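PDB 5MQR: beta-L-arabinobiosidase from Bacteroides thetaiotaomicron, which hydrolyses glycosidic linkages, probably removing L-arabinofuranose units, as part of the breakdown of complex plant pectin by gut bacteria. Local coordinates for residues D638-Q643 with D1009-R1014; P897-K902 with N964-V969; E1041-I1046 with L1098-C1103. One frame throughout, in Å; residues are numbered along the deposited sequence.

Interaction 1: residues D638-Q643 with D1009-R1014; sequences DENIVQ and DQERSR
The side-chain amide of N640 lies over one face of the R1014 guanidinium, the two planes only 22° apart. N640 CG sits 4.0 Å above the guanidinium plane and is displaced toward its rim, so this is an offset stack. The D638 carboxylate lies at the edge of the same guanidinium, its own plane turned 55° away. Arginine and aspartate cross at roughly a right angle, and the grip is end-on: R1014 NH2 donates to the backbone D638 O at 2.8 Å, whereas NH1 reaches the carboxylate oxygen D638 OD1 in a longer, charged bond of 3.3 Å. Neither bond is straight, but the two together limit rotation of the guanidinium. A bend at chi3 of R1014 (64°) turns its end toward D638.

Through ND2 the amide of N640 also serves E1011. Its bond to E1011 OE2 measures 2.9 Å, uses the anti lone pair of the carboxylate and runs close to the amide plane. The extended chain of E1011 carries the carboxylate there, and the I641 methyl CD1 makes a van der Waals contact with E1011 OE2 at 3.9 Å. Water 1 accepts from N640 ND2 at 3.1 Å and donates to the carbonyls E1011 O and R1014 O, tying the amide to the backbone of the short 3-10 turn 1011-1013 and of R1014 just after it.

The contact joins two surface loops, the second of them in the helical glycoside hydrolase domain. Residues 638-643 connect helices 627-636 and 647-657, with E639 hydrogen-bonded to the backbone of N647. Residues 1009-1014 lead from strand 991-992 toward helix 1022-1029, and there R1012 and S1013 both bind E996, which fastens the turn to the loop following that strand.

Interaction 2: residues P897-K902 with N964-V969; sequences PDTTKK and NYPQTV
Y965 presents the edge of its ring, not a face, to the chain at P897 and D898. The phenol oxygen donates to the backbone carbonyl of P897, with OH and P897 O 2.7 Å apart, and approaches tilted 19° from the plane of that carbonyl. D898 O lies near the ring plane as well, 3.5 Å from Y965 CE2, and the proline ring of P897 stands across the phenol, its CD 3.6 Å from OH. The ring reaches these carbonyls because CG is turned away from the residue's own carbonyl carbon, lying beside the backbone N (chi1 -69°).

Y965 is the first residue to leave helical geometry after helix 948-964, one of the helices of the domain related to mannosylglycerate hydrolases, whose relatives form an (alpha/alpha)6 barrel. Its side chain therefore ties the end of that helix to the loop leading into helix 901-904. W892 meets the tyrosine ring edge-to-face, and D898 is held in turn by a salt bridge to K857.

T899 crosses the ring of P966 at about a right angle, and its CB and CG2 both lie 4.0 Å from P966 CD. Against Y965 the same threonine is turned obliquely. Close by, water 2, near the plane of the tyrosine ring, donates to T899 O at 2.9 Å and to P966 O at 3.1 Å, bridging the two backbones.

Interaction 3: residues E1041-I1046 with L1098-C1103; sequences EINPLI and LTRLVC
I1042 and L1101 lie side by side on one face of a short antiparallel ladder, I1042 CG1 reaching within 3.9 Å of L1101 CB. In I1042 this branch is tucked between the backbone N and the carbonyl carbon (chi1 78°), which turns it toward L1101 on the neighbouring strand. The two residues form the hydrogen-bonded pair: I1042 N to L1101 O and L1101 N to I1042 O are both 2.9 Å, the former almost perfectly straight at 178°.

The other face carries E1041 and V1102, the non-hydrogen-bonded pair. E1041 runs out fully extended alongside the valine, its CG 4.2 Å from V1102 CG2. With CG anti to its backbone N, R1100 sends its chain out alongside E1041. Its NE stays 4.1 Å from E1041 OE2, beyond a salt bridge, and water 3 fills the role of intermediary, donating to E1041 OE2 at 2.6 Å and accepting from R1100 NE at 2.8 Å. The second carboxylate oxygen, OE1, has a direct charged partner in R1035. N1043, whose amide nitrogen bonds to N963, passes obliquely across the arginine.

Beyond the ladder the chains stay together through apolar packing, L1098 setting its CD2 4.0 Å from P1044 CG while CD1 is directed toward I1046. I1042 and L1101 also touch I1085 of strand 1082-1087. Strands 1040-1042 and 1101-1103, brought together across the intervening beta strands, thus pack against the larger antiparallel sheet, as expected of the beta-sandwich-like C-terminal domain of the glycosyl hydrolase family 65 type.

Interactions 2 and 3 are neighbours, their centres about 19 Å apart and nearest atoms about 5 Å. Both lie near the boundary between the helical and C-terminal beta domains, without touching: N963, next to segment 964-969, bonds to N1043, while N964 touches R1033, whose backbone is bonded to E1041. Interaction 1 is remote, with centres about 43 Å from interaction 2 and 39 Å from interaction 3. In sequence it spans interaction 2, since residues 897-969 fall between its two segments, whereas interaction 3 follows both. A HEPES buffer molecule is bound about 14 Å from the E1011 side chain in interaction 1.

Interaction 1: residues D638-Q643 with D1009-R1014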
ATOM      1  N   ASP A 638      27.628 -16.260  20.718  1.00 29.80           N
ATOM      2  CA  ASP A 638      27.092 -16.811  21.964  1.00 31.72           C
ATOM      3  C   ASP A 638      26.222 -15.792  22.711  1.00 30.50           C
ATOM      4  O   ASP A 638      26.412 -14.569  22.599  1.00 30.76           O
ATOM      5  CB  ASP A 638      28.223 -17.331  22.896  1.00 34.33           C
ATOM      6  CG  ASP A 638      29.086 -16.198  23.488  1.00 37.44           C
ATOM      7  OD1 ASP A 638      29.700 -15.453  22.692  1.00 40.07           O
ATOM      8  OD2 ASP A 638      29.164 -16.050  24.736  1.00 40.77           O
ATOM      9  N   GLU A 639      25.268 -16.324  23.462  1.00 29.76           N
ATOM     10  CA  GLU A 639      24.469 -15.564  24.408  1.00 29.15           C
ATOM     11  C   GLU A 639      25.223 -15.562  25.750  1.00 29.13           C
ATOM     12  O   GLU A 639      25.184 -16.535  26.490  1.00 28.48           O
ATOM     13  CB  GLU A 639      23.094 -16.214  24.522  1.00 29.23           C
ATOM     14  CG  GLU A 639      22.088 -15.438  25.356  1.00 29.09           C
ATOM     15  CD  GLU A 639      20.682 -16.027  25.310  1.00 28.53           C
ATOM     16  OE1 GLU A 639      20.529 -17.222  24.999  1.00 28.34           O
ATOM     17  OE2 GLU A 639      19.713 -15.278  25.602  1.00 28.56           O
ATOM     18  N   ASN A 640      25.920 -14.467  26.053  1.00 28.80           N
ATOM     19  CA  ASN A 640      26.799 -14.432  27.224  1.00 28.89           C
ATOM     20  C   ASN A 640      26.051 -14.345  28.546  1.00 29.11           C
ATOM     21  O   ASN A 640      26.470 -14.979  29.549  1.00 30.06           O
ATOM     22  CB  ASN A 640      27.844 -13.309  27.133  1.00 29.06           C
ATOM     23  CG  ASN A 640      27.231 -11.915  27.085  1.00 29.03           C
ATOM     24  OD1 ASN A 640      26.228 -11.700  26.410  1.00 28.59           O
ATOM     25  ND2 ASN A 640      27.834 -10.962  27.805  1.00 28.83           N
ATOM     26  N   ILE A 641      24.969 -13.565  28.564  1.00 28.31           N
ATOM     27  CA  ILE A 641      24.197 -13.317  29.780  1.00 28.12           C
ATOM     28  C   ILE A 641      22.725 -13.289  29.432  1.00 27.95           C
ATOM     29  O   ILE A 641      22.320 -12.593  28.491  1.00 28.69           O
ATOM     30  CB  ILE A 641      24.592 -11.973  30.425  1.00 27.97           C
ATOM     31  CG1 ILE A 641      25.982 -12.056  31.054  1.00 28.14           C
ATOM     32  CG2 ILE A 641      23.593 -11.580  31.506  1.00 28.52           C
ATOM     33  CD1 ILE A 641      26.564 -10.710  31.469  1.00 28.18           C
ATOM     34  N   VAL A 642      21.930 -14.044  30.189  1.00 27.93           N
ATOM     35  CA  VAL A 642      20.487 -14.146  29.981  1.00 27.44           C
ATOM     36  C   VAL A 642      19.745 -13.431  31.098  1.00 27.39           C
ATOM     37  O   VAL A 642      19.959 -13.732  32.257  1.00 27.71           O
ATOM     38  CB  VAL A 642      20.040 -15.620  29.968  1.00 27.96           C
ATOM     39  CG1 VAL A 642      18.519 -15.735  29.794  1.00 27.61           C
ATOM     40  CG2 VAL A 642      20.782 -16.389  28.865  1.00 28.35           C
ATOM     41  N   GLN A 643      18.863 -12.497  30.750  1.00 27.43           N
ATOM     42  CA  GLN A 643      18.025 -11.836  31.740  1.00 27.49           C
ATOM     43  C   GLN A 643      16.572 -12.263  31.515  1.00 27.75           C
ATOM     44  O   GLN A 643      16.334 -13.458  31.298  1.00 28.68           O
ATOM     45  CB  GLN A 643      18.328 -10.341  31.765  1.00 27.95           C
ATOM     46  CG  GLN A 643      19.769 -10.086  32.232  1.00 28.17           C
ATOM     47  CD  GLN A 643      20.041  -8.667  32.705  1.00 29.23           C
ATOM     48  OE1 GLN A 643      20.693  -8.480  33.725  1.00 31.16           O
ATOM     49  NE2 GLN A 643      19.565  -7.650  31.956  1.00 29.31           N
ATOM     50  N   ASP A1009      37.587  -6.818  22.587  1.00 27.00           N
ATOM     51  CA  ASP A1009      36.699  -7.979  22.746  1.00 27.46           C
ATOM     52  C   ASP A1009      36.224  -8.196  24.196  1.00 27.32           C
ATOM     53  O   ASP A1009      35.659  -9.229  24.473  1.00 27.03           O
ATOM     54  CB  ASP A1009      37.402  -9.240  22.248  1.00 27.45           C
ATOM     55  CG  ASP A1009      37.749  -9.160  20.797  1.00 27.55           C
ATOM     56  OD1 ASP A1009      36.871  -8.801  20.010  1.00 26.72           O
ATOM     57  OD2 ASP A1009      38.896  -9.475  20.429  1.00 28.42           O
ATOM     58  N   GLN A1010      36.440  -7.228  25.091  1.00 27.27           N
ATOM     59  CA  GLN A1010      36.025  -7.372  26.495  1.00 27.15           C
ATOM     60  C   GLN A1010      34.497  -7.516  26.598  1.00 26.64           C
ATOM     61  O   GLN A1010      33.726  -6.812  25.941  1.00 26.08           O
ATOM     62  CB  GLN A1010      36.489  -6.194  27.349  1.00 26.87           C
ATOM     63  CG  GLN A1010      37.993  -6.049  27.491  1.00 27.53           C
ATOM     64  CD  GLN A1010      38.406  -4.752  28.187  1.00 27.71           C
ATOM     65  OE1 GLN A1010      37.848  -4.386  29.210  1.00 27.67           O
ATOM     66  NE2 GLN A1010      39.404  -4.076  27.642  1.00 27.68           N
ATOM     67  N   GLU A1011      34.088  -8.436  27.456  1.00 26.98           N
ATOM     68  CA  GLU A1011      32.685  -8.807  27.598  1.00 26.63           C
ATOM     69  C   GLU A1011      31.785  -7.658  28.034  1.00 25.61           C
ATOM     70  O   GLU A1011      30.648  -7.550  27.576  1.00 25.20           O
ATOM     71  CB  GLU A1011      32.539  -9.966  28.589  1.00 26.99           C
ATOM     72  CG  GLU A1011      31.127 -10.520  28.602  1.00 27.00           C
ATOM     73  CD  GLU A1011      30.912 -11.670  29.545  1.00 27.61           C
ATOM     74  OE1 GLU A1011      31.881 -12.209  30.129  1.00 27.92           O
ATOM     75  OE2 GLU A1011      29.722 -12.024  29.694  1.00 27.99           O
ATOM     76  N   ARG A1012      32.278  -6.845  28.945  1.00 25.22           N
ATOM     77  CA  ARG A1012      31.507  -5.715  29.477  1.00 25.54           C
ATOM     78  C   ARG A1012      30.807  -4.816  28.430  1.00 25.29           C
ATOM     79  O   ARG A1012      29.706  -4.306  28.685  1.00 25.20           O
ATOM     80  CB  ARG A1012      32.394  -4.835  30.353  1.00 25.62           C
ATOM     81  CG  ARG A1012      33.605  -4.238  29.643  1.00 26.08           C
ATOM     82  CD  ARG A1012      34.433  -3.390  30.614  1.00 26.90           C
ATOM     83  NE  ARG A1012      33.967  -2.007  30.657  1.00 26.75           N
ATOM     84  CZ  ARG A1012      34.402  -1.086  31.510  1.00 27.53           C
ATOM     85  NH1 ARG A1012      35.309  -1.373  32.454  1.00 28.01           N
ATOM     86  NH2 ARG A1012      33.932   0.150  31.419  1.00 27.79           N
ATOM     87  N   SER A1013      31.466  -4.596  27.290  1.00 25.16           N
ATOM     88  CA  SER A1013      30.944  -3.685  26.273  1.00 25.20           C
ATOM     89  C   SER A1013      29.802  -4.270  25.450  1.00 24.41           C
ATOM     90  O   SER A1013      29.053  -3.518  24.823  1.00 23.91           O
ATOM     91  CB  SER A1013      32.041  -3.263  25.311  1.00 25.44           C
ATOM     92  OG  SER A1013      32.940  -2.427  25.967  1.00 26.82           O
ATOM     93  N   ARG A1014      29.702  -5.594  25.411  1.00 23.99           N
ATOM     94  CA  ARG A1014      28.757  -6.251  24.516  1.00 23.63           C
ATOM     95  C   ARG A1014      27.333  -5.878  24.873  1.00 22.78           C
ATOM     96  O   ARG A1014      26.950  -5.994  26.036  1.00 22.56           O
ATOM     97  CB  ARG A1014      28.925  -7.767  24.560  1.00 23.96           C
ATOM     98  CG  ARG A1014      30.229  -8.251  23.973  1.00 24.41           C
ATOM     99  CD  ARG A1014      30.373  -9.752  24.110  1.00 24.61           C
ATOM    100  NE  ARG A1014      29.344 -10.458  23.341  1.00 24.90           N
ATOM    101  CZ  ARG A1014      29.121 -11.774  23.402  1.00 25.09           C
ATOM    102  NH1 ARG A1014      29.878 -12.550  24.187  1.00 25.39           N
ATOM    103  NH2 ARG A1014      28.151 -12.320  22.661  1.00 24.66           N
TER
HETATM  104  O   HOH W   1      27.854  -7.883  28.091  1.00 27.64           O

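Interaction 2: residues P897-K902 with N964-V969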
ATOM      1  N   PRO A 897      17.343  26.947  23.522  1.00 30.32           N
ATOM      2  CA  PRO A 897      17.702  28.282  22.995  1.00 31.53           C
ATOM      3  C   PRO A 897      16.577  28.954  22.218  1.00 32.74           C
ATOM      4  O   PRO A 897      15.687  28.281  21.716  1.00 30.85           O
ATOM      5  CB  PRO A 897      18.898  27.989  22.077  1.00 31.00           C
ATOM      6  CG  PRO A 897      19.448  26.684  22.601  1.00 30.33           C
ATOM      7  CD  PRO A 897      18.209  25.903  22.940  1.00 29.57           C
ATOM      8  N   ASP A 898      16.635  30.281  22.190  1.00 35.37           N
ATOM      9  CA  ASP A 898      15.853  31.121  21.298  1.00 38.04           C
ATOM     10  C   ASP A 898      16.138  30.862  19.834  1.00 38.52           C
ATOM     11  O   ASP A 898      17.170  30.287  19.468  1.00 37.04           O
ATOM     12  CB  ASP A 898      16.162  32.613  21.563  1.00 40.63           C
ATOM     13  CG  ASP A 898      15.546  33.102  22.839  1.00 42.63           C
ATOM     14  OD1 ASP A 898      14.370  32.738  23.052  1.00 43.79           O
ATOM     15  OD2 ASP A 898      16.214  33.835  23.621  1.00 44.77           O
ATOM     16  N   THR A 899      15.228  31.362  19.001  1.00 41.02           N
ATOM     17  CA  THR A 899      15.331  31.212  17.544  1.00 43.19           C
ATOM     18  C   THR A 899      16.272  32.243  16.899  1.00 45.28           C
ATOM     19  O   THR A 899      16.475  32.213  15.688  1.00 46.25           O
ATOM     20  CB  THR A 899      13.938  31.301  16.859  1.00 43.39           C
ATOM     21  OG1 THR A 899      13.361  32.579  17.115  1.00 44.48           O
ATOM     22  CG2 THR A 899      12.990  30.214  17.378  1.00 42.72           C
ATOM     23  N   THR A 900      16.859  33.140  17.683  1.00 47.38           N
ATOM     24  CA  THR A 900      17.755  34.152  17.121  1.00 50.00           C
ATOM     25  C   THR A 900      18.933  33.509  16.332  1.00 50.12           C
ATOM     26  O   THR A 900      19.423  32.422  16.684  1.00 48.58           O
ATOM     27  CB  THR A 900      18.285  35.107  18.214  1.00 51.78           C
ATOM     28  OG1 THR A 900      19.156  34.391  19.094  1.00 52.39           O
ATOM     29  CG2 THR A 900      17.111  35.751  19.031  1.00 52.46           C
ATOM     30  N   LYS A 901      19.350  34.193  15.264  1.00 51.13           N
ATOM     31  CA  LYS A 901      20.372  33.696  14.330  1.00 51.52           C
ATOM     32  C   LYS A 901      21.718  33.386  14.957  1.00 48.83           C
ATOM     33  O   LYS A 901      22.430  32.515  14.472  1.00 47.06           O
ATOM     34  CB  LYS A 901      20.603  34.696  13.180  1.00 55.44           C
ATOM     35  CG  LYS A 901      19.587  34.567  12.055  1.00 59.66           C
ATOM     36  CD  LYS A 901      19.877  33.355  11.171  1.00 62.27           C
ATOM     37  CE  LYS A 901      18.669  32.919  10.339  1.00 65.15           C
ATOM     38  NZ  LYS A 901      18.241  34.004   9.409  1.00 69.02           N
ATOM     39  N   LYS A 902      22.078  34.102  16.017  1.00 47.42           N
ATOM     40  CA  LYS A 902      23.406  33.953  16.588  1.00 46.66           C
ATOM     41  C   LYS A 902      23.732  32.558  17.126  1.00 43.45           C
ATOM     42  O   LYS A 902      24.869  32.165  17.040  1.00 42.19           O
ATOM     43  CB  LYS A 902      23.716  35.020  17.646  1.00 48.40           C
ATOM     44  CG  LYS A 902      22.889  34.953  18.918  1.00 49.46           C
ATOM     45  CD  LYS A 902      23.594  35.736  20.016  1.00 50.59           C
ATOM     46  CE  LYS A 902      22.712  35.956  21.231  1.00 51.29           C
ATOM     47  NZ  LYS A 902      23.563  35.975  22.451  1.00 51.81           N
ATOM     48  N   ASN A 964      12.321  22.513  14.657  1.00 28.40           N
ATOM     49  CA  ASN A 964      11.638  23.554  15.429  1.00 29.23           C
ATOM     50  C   ASN A 964      12.215  24.952  15.241  1.00 30.50           C
ATOM     51  O   ASN A 964      11.631  25.896  15.717  1.00 30.83           O
ATOM     52  CB  ASN A 964      11.619  23.184  16.924  1.00 28.83           C
ATOM     53  CG  ASN A 964      10.951  21.854  17.188  1.00 28.34           C
ATOM     54  OD1 ASN A 964      10.045  21.450  16.471  1.00 28.31           O
ATOM     55  ND2 ASN A 964      11.402  21.159  18.214  1.00 28.13           N
ATOM     56  N   TYR A 965      13.336  25.090  14.533  1.00 31.40           N
ATOM     57  CA  TYR A 965      14.035  26.371  14.423  1.00 32.77           C
ATOM     58  C   TYR A 965      14.149  26.762  12.938  1.00 34.23           C
ATOM     59  O   TYR A 965      14.384  25.898  12.102  1.00 33.17           O
ATOM     60  CB  TYR A 965      15.428  26.291  15.065  1.00 32.07           C
ATOM     61  CG  TYR A 965      15.422  26.154  16.581  1.00 31.79           C
ATOM     62  CD1 TYR A 965      14.996  24.975  17.205  1.00 31.02           C
ATOM     63  CD2 TYR A 965      15.869  27.201  17.397  1.00 31.86           C
ATOM     64  CE1 TYR A 965      14.994  24.856  18.592  1.00 30.78           C
ATOM     65  CE2 TYR A 965      15.866  27.090  18.771  1.00 31.78           C
ATOM     66  CZ  TYR A 965      15.427  25.917  19.365  1.00 31.31           C
ATOM     67  OH  TYR A 965      15.426  25.817  20.729  1.00 31.27           O
ATOM     68  N   PRO A 966      13.959  28.058  12.612  1.00 36.19           N
ATOM     69  CA  PRO A 966      14.176  28.514  11.240  1.00 37.91           C
ATOM     70  C   PRO A 966      15.680  28.628  11.027  1.00 38.50           C
ATOM     71  O   PRO A 966      16.351  29.429  11.652  1.00 41.44           O
ATOM     72  CB  PRO A 966      13.491  29.884  11.204  1.00 38.74           C
ATOM     73  CG  PRO A 966      13.612  30.395  12.613  1.00 39.21           C
ATOM     74  CD  PRO A 966      13.699  29.186  13.528  1.00 37.71           C
ATOM     75  N   GLN A 967      16.194  27.835  10.127  1.00 38.05           N
ATOM     76  CA  GLN A 967      17.534  27.351  10.245  1.00 38.06           C
ATOM     77  C   GLN A 967      18.051  27.107   8.852  1.00 38.15           C
ATOM     78  O   GLN A 967      17.389  26.461   8.075  1.00 36.55           O
ATOM     79  CB  GLN A 967      17.378  26.062  11.031  1.00 38.23           C
ATOM     80  CG  GLN A 967      18.586  25.238  11.258  1.00 37.29           C
ATOM     81  CD  GLN A 967      19.016  24.436  10.071  1.00 35.84           C
ATOM     82  OE1 GLN A 967      20.160  24.535   9.687  1.00 35.78           O
ATOM     83  NE2 GLN A 967      18.128  23.638   9.498  1.00 34.73           N
ATOM     84  N   THR A 968      19.224  27.631   8.529  1.00 40.12           N
ATOM     85  CA  THR A 968      19.780  27.500   7.169  1.00 41.63           C
ATOM     86  C   THR A 968      21.167  26.834   7.147  1.00 41.33           C
ATOM     87  O   THR A 968      21.808  26.791   6.099  1.00 43.24           O
ATOM     88  CB  THR A 968      19.881  28.886   6.484  1.00 42.72           C
ATOM     89  OG1 THR A 968      20.636  29.756   7.329  1.00 44.50           O
ATOM     90  CG2 THR A 968      18.480  29.498   6.246  1.00 43.20           C
ATOM     91  N   VAL A 969      21.612  26.293   8.274  1.00 39.25           N
ATOM     92  CA  VAL A 969      22.954  25.729   8.378  1.00 38.65           C
ATOM     93  C   VAL A 969      23.037  24.239   7.959  1.00 36.59           C
ATOM     94  O   VAL A 969      23.988  23.829   7.312  1.00 36.37           O
ATOM     95  CB  VAL A 969      23.508  25.988   9.799  1.00 39.77           C
ATOM     96  CG1 VAL A 969      24.738  25.147  10.106  1.00 40.26           C
ATOM     97  CG2 VAL A 969      23.854  27.467   9.943  1.00 40.98           C
TER
HETATM   98  O   HOH W   2      17.153  29.630  14.653  1.00 33.24           O

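Interaction 3: residues E1041-I1046 with L1098-C1103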
ATOM      1  N   GLU A1041       2.155  14.765  13.303  1.00 28.74           N
ATOM      2  CA  GLU A1041       3.133  15.629  12.632  1.00 29.26           C
ATOM      3  C   GLU A1041       4.313  14.756  12.244  1.00 27.71           C
ATOM      4  O   GLU A1041       4.936  14.157  13.109  1.00 27.69           O
ATOM      5  CB  GLU A1041       3.586  16.753  13.576  1.00 30.80           C
ATOM      6  CG  GLU A1041       4.690  17.683  13.040  1.00 32.25           C
ATOM      7  CD  GLU A1041       5.292  18.623  14.107  1.00 33.85           C
ATOM      8  OE1 GLU A1041       4.830  18.636  15.262  1.00 34.34           O
ATOM      9  OE2 GLU A1041       6.253  19.365  13.799  1.00 36.22           O
ATOM     10  N   ILE A1042       4.590  14.664  10.953  1.00 26.83           N
ATOM     11  CA  ILE A1042       5.800  14.019  10.480  1.00 26.57           C
ATOM     12  C   ILE A1042       6.609  14.964   9.631  1.00 26.19           C
ATOM     13  O   ILE A1042       6.072  15.866   9.000  1.00 25.99           O
ATOM     14  CB  ILE A1042       5.563  12.695   9.717  1.00 26.50           C
ATOM     15  CG1 ILE A1042       5.094  12.925   8.275  1.00 26.85           C
ATOM     16  CG2 ILE A1042       4.590  11.824  10.485  1.00 26.63           C
ATOM     17  CD1 ILE A1042       4.917  11.638   7.480  1.00 26.51           C
ATOM     18  N   ASN A1043       7.914  14.729   9.618  1.00 25.64           N
ATOM     19  CA  ASN A1043       8.832  15.535   8.843  1.00 25.62           C
ATOM     20  C   ASN A1043      10.114  14.745   8.681  1.00 25.63           C
ATOM     21  O   ASN A1043      11.065  14.940   9.432  1.00 25.50           O
ATOM     22  CB  ASN A1043       9.085  16.871   9.547  1.00 26.01           C
ATOM     23  CG  ASN A1043       9.973  17.787   8.733  1.00 26.29           C
ATOM     24  OD1 ASN A1043       9.866  17.825   7.507  1.00 26.42           O
ATOM     25  ND2 ASN A1043      10.886  18.477   9.394  1.00 25.98           N
ATOM     26  N   PRO A1044      10.131  13.803   7.729  1.00 26.09           N
ATOM     27  CA  PRO A1044      11.327  12.987   7.533  1.00 26.03           C
ATOM     28  C   PRO A1044      12.539  13.805   7.141  1.00 26.14           C
ATOM     29  O   PRO A1044      12.433  14.694   6.324  1.00 26.07           O
ATOM     30  CB  PRO A1044      10.950  12.052   6.392  1.00 25.80           C
ATOM     31  CG  PRO A1044       9.480  12.138   6.272  1.00 26.14           C
ATOM     32  CD  PRO A1044       9.087  13.491   6.745  1.00 26.48           C
ATOM     33  N   LEU A1045      13.679  13.492   7.734  1.00 26.84           N
ATOM     34  CA  LEU A1045      14.930  14.141   7.388  1.00 28.51           C
ATOM     35  C   LEU A1045      15.755  13.212   6.505  1.00 30.02           C
ATOM     36  O   LEU A1045      16.903  12.920   6.781  1.00 32.80           O
ATOM     37  CB  LEU A1045      15.702  14.523   8.663  1.00 27.57           C
ATOM     38  CG  LEU A1045      14.914  15.322   9.685  1.00 27.44           C
ATOM     39  CD1 LEU A1045      15.701  15.425  10.979  1.00 27.36           C
ATOM     40  CD2 LEU A1045      14.511  16.675   9.135  1.00 27.99           C
ATOM     41  N   ILE A1046      15.143  12.710   5.457  1.00 32.13           N
ATOM     42  CA  ILE A1046      15.808  11.885   4.476  1.00 32.24           C
ATOM     43  C   ILE A1046      15.855  12.799   3.259  1.00 32.47           C
ATOM     44  O   ILE A1046      14.871  13.459   2.968  1.00 34.07           O
ATOM     45  CB  ILE A1046      14.991  10.620   4.236  1.00 32.01           C
ATOM     46  CG1 ILE A1046      14.917   9.851   5.539  1.00 32.29           C
ATOM     47  CG2 ILE A1046      15.616   9.754   3.151  1.00 32.22           C
ATOM     48  CD1 ILE A1046      14.040   8.621   5.486  1.00 32.27           C
ATOM     49  N   LEU A1098       8.860  14.126   0.117  1.00 29.93           N
ATOM     50  CA  LEU A1098       9.304  14.064   1.498  1.00 29.05           C
ATOM     51  C   LEU A1098       9.390  15.481   2.028  1.00 28.93           C
ATOM     52  O   LEU A1098      10.232  16.230   1.622  1.00 29.47           O
ATOM     53  CB  LEU A1098      10.637  13.330   1.638  1.00 28.43           C
ATOM     54  CG  LEU A1098      10.518  11.827   1.365  1.00 27.67           C
ATOM     55  CD1 LEU A1098      11.893  11.186   1.357  1.00 28.00           C
ATOM     56  CD2 LEU A1098       9.619  11.139   2.371  1.00 27.60           C
ATOM     57  N   THR A1099       8.486  15.830   2.932  1.00 28.84           N
ATOM     58  CA  THR A1099       8.360  17.198   3.418  1.00 29.55           C
ATOM     59  C   THR A1099       7.468  17.090   4.652  1.00 29.64           C
ATOM     60  O   THR A1099       6.944  16.008   4.937  1.00 28.76           O
ATOM     61  CB  THR A1099       7.800  18.162   2.328  1.00 29.85           C
ATOM     62  OG1 THR A1099       7.837  19.507   2.805  1.00 30.87           O
ATOM     63  CG2 THR A1099       6.363  17.829   1.938  1.00 29.89           C
ATOM     64  N   ARG A1100       7.336  18.171   5.410  1.00 30.07           N
ATOM     65  CA  ARG A1100       6.463  18.157   6.585  1.00 31.21           C
ATOM     66  C   ARG A1100       4.976  17.857   6.210  1.00 30.70           C
ATOM     67  O   ARG A1100       4.416  18.459   5.310  1.00 31.08           O
ATOM     68  CB  ARG A1100       6.558  19.483   7.344  1.00 32.30           C
ATOM     69  CG  ARG A1100       5.767  19.491   8.627  1.00 34.02           C
ATOM     70  CD  ARG A1100       5.806  20.828   9.333  1.00 36.73           C
ATOM     71  NE  ARG A1100       7.013  20.943  10.142  1.00 38.96           N
ATOM     72  CZ  ARG A1100       7.965  21.883  10.027  1.00 41.40           C
ATOM     73  NH1 ARG A1100       7.889  22.867   9.121  1.00 42.73           N
ATOM     74  NH2 ARG A1100       9.017  21.847  10.857  1.00 40.46           N
ATOM     75  N   LEU A1101       4.355  16.940   6.928  1.00 31.02           N
ATOM     76  CA  LEU A1101       2.967  16.570   6.709  1.00 31.58           C
ATOM     77  C   LEU A1101       2.287  16.496   8.068  1.00 32.93           C
ATOM     78  O   LEU A1101       2.747  15.777   8.963  1.00 32.81           O
ATOM     79  CB  LEU A1101       2.894  15.232   5.983  1.00 30.63           C
ATOM     80  CG  LEU A1101       1.510  14.609   5.780  1.00 30.96           C
ATOM     81  CD1 LEU A1101       0.558  15.537   5.020  1.00 31.15           C
ATOM     82  CD2 LEU A1101       1.660  13.273   5.058  1.00 30.42           C
ATOM     83  N   VAL A1102       1.207  17.268   8.207  1.00 35.10           N
ATOM     84  CA  VAL A1102       0.472  17.448   9.444  1.00 36.41           C
ATOM     85  C   VAL A1102      -0.972  17.036   9.191  1.00 38.15           C
ATOM     86  O   VAL A1102      -1.608  17.555   8.288  1.00 41.06           O
ATOM     87  CB  VAL A1102       0.530  18.921   9.896  1.00 37.49           C
ATOM     88  CG1 VAL A1102      -0.447  19.198  11.031  1.00 38.02           C
ATOM     89  CG2 VAL A1102       1.947  19.288  10.326  1.00 37.21           C
ATOM     90  N   CYS A1103      -1.478  16.106   9.985  1.00 38.71           N
ATOM     91  CA  CYS A1103      -2.853  15.660   9.907  1.00 39.88           C
ATOM     92  C   CYS A1103      -3.570  16.113  11.148  1.00 40.53           C
ATOM     93  O   CYS A1103      -3.398  15.521  12.219  1.00 37.71           O
ATOM     94  CB  CYS A1103      -2.890  14.139   9.828  1.00 40.80           C
ATOM     95  SG  CYS A1103      -1.937  13.535   8.435  1.00 44.76           S
TER
HETATM   96  O   HOH W   3       8.113  19.241  12.015  1.00 22.38           O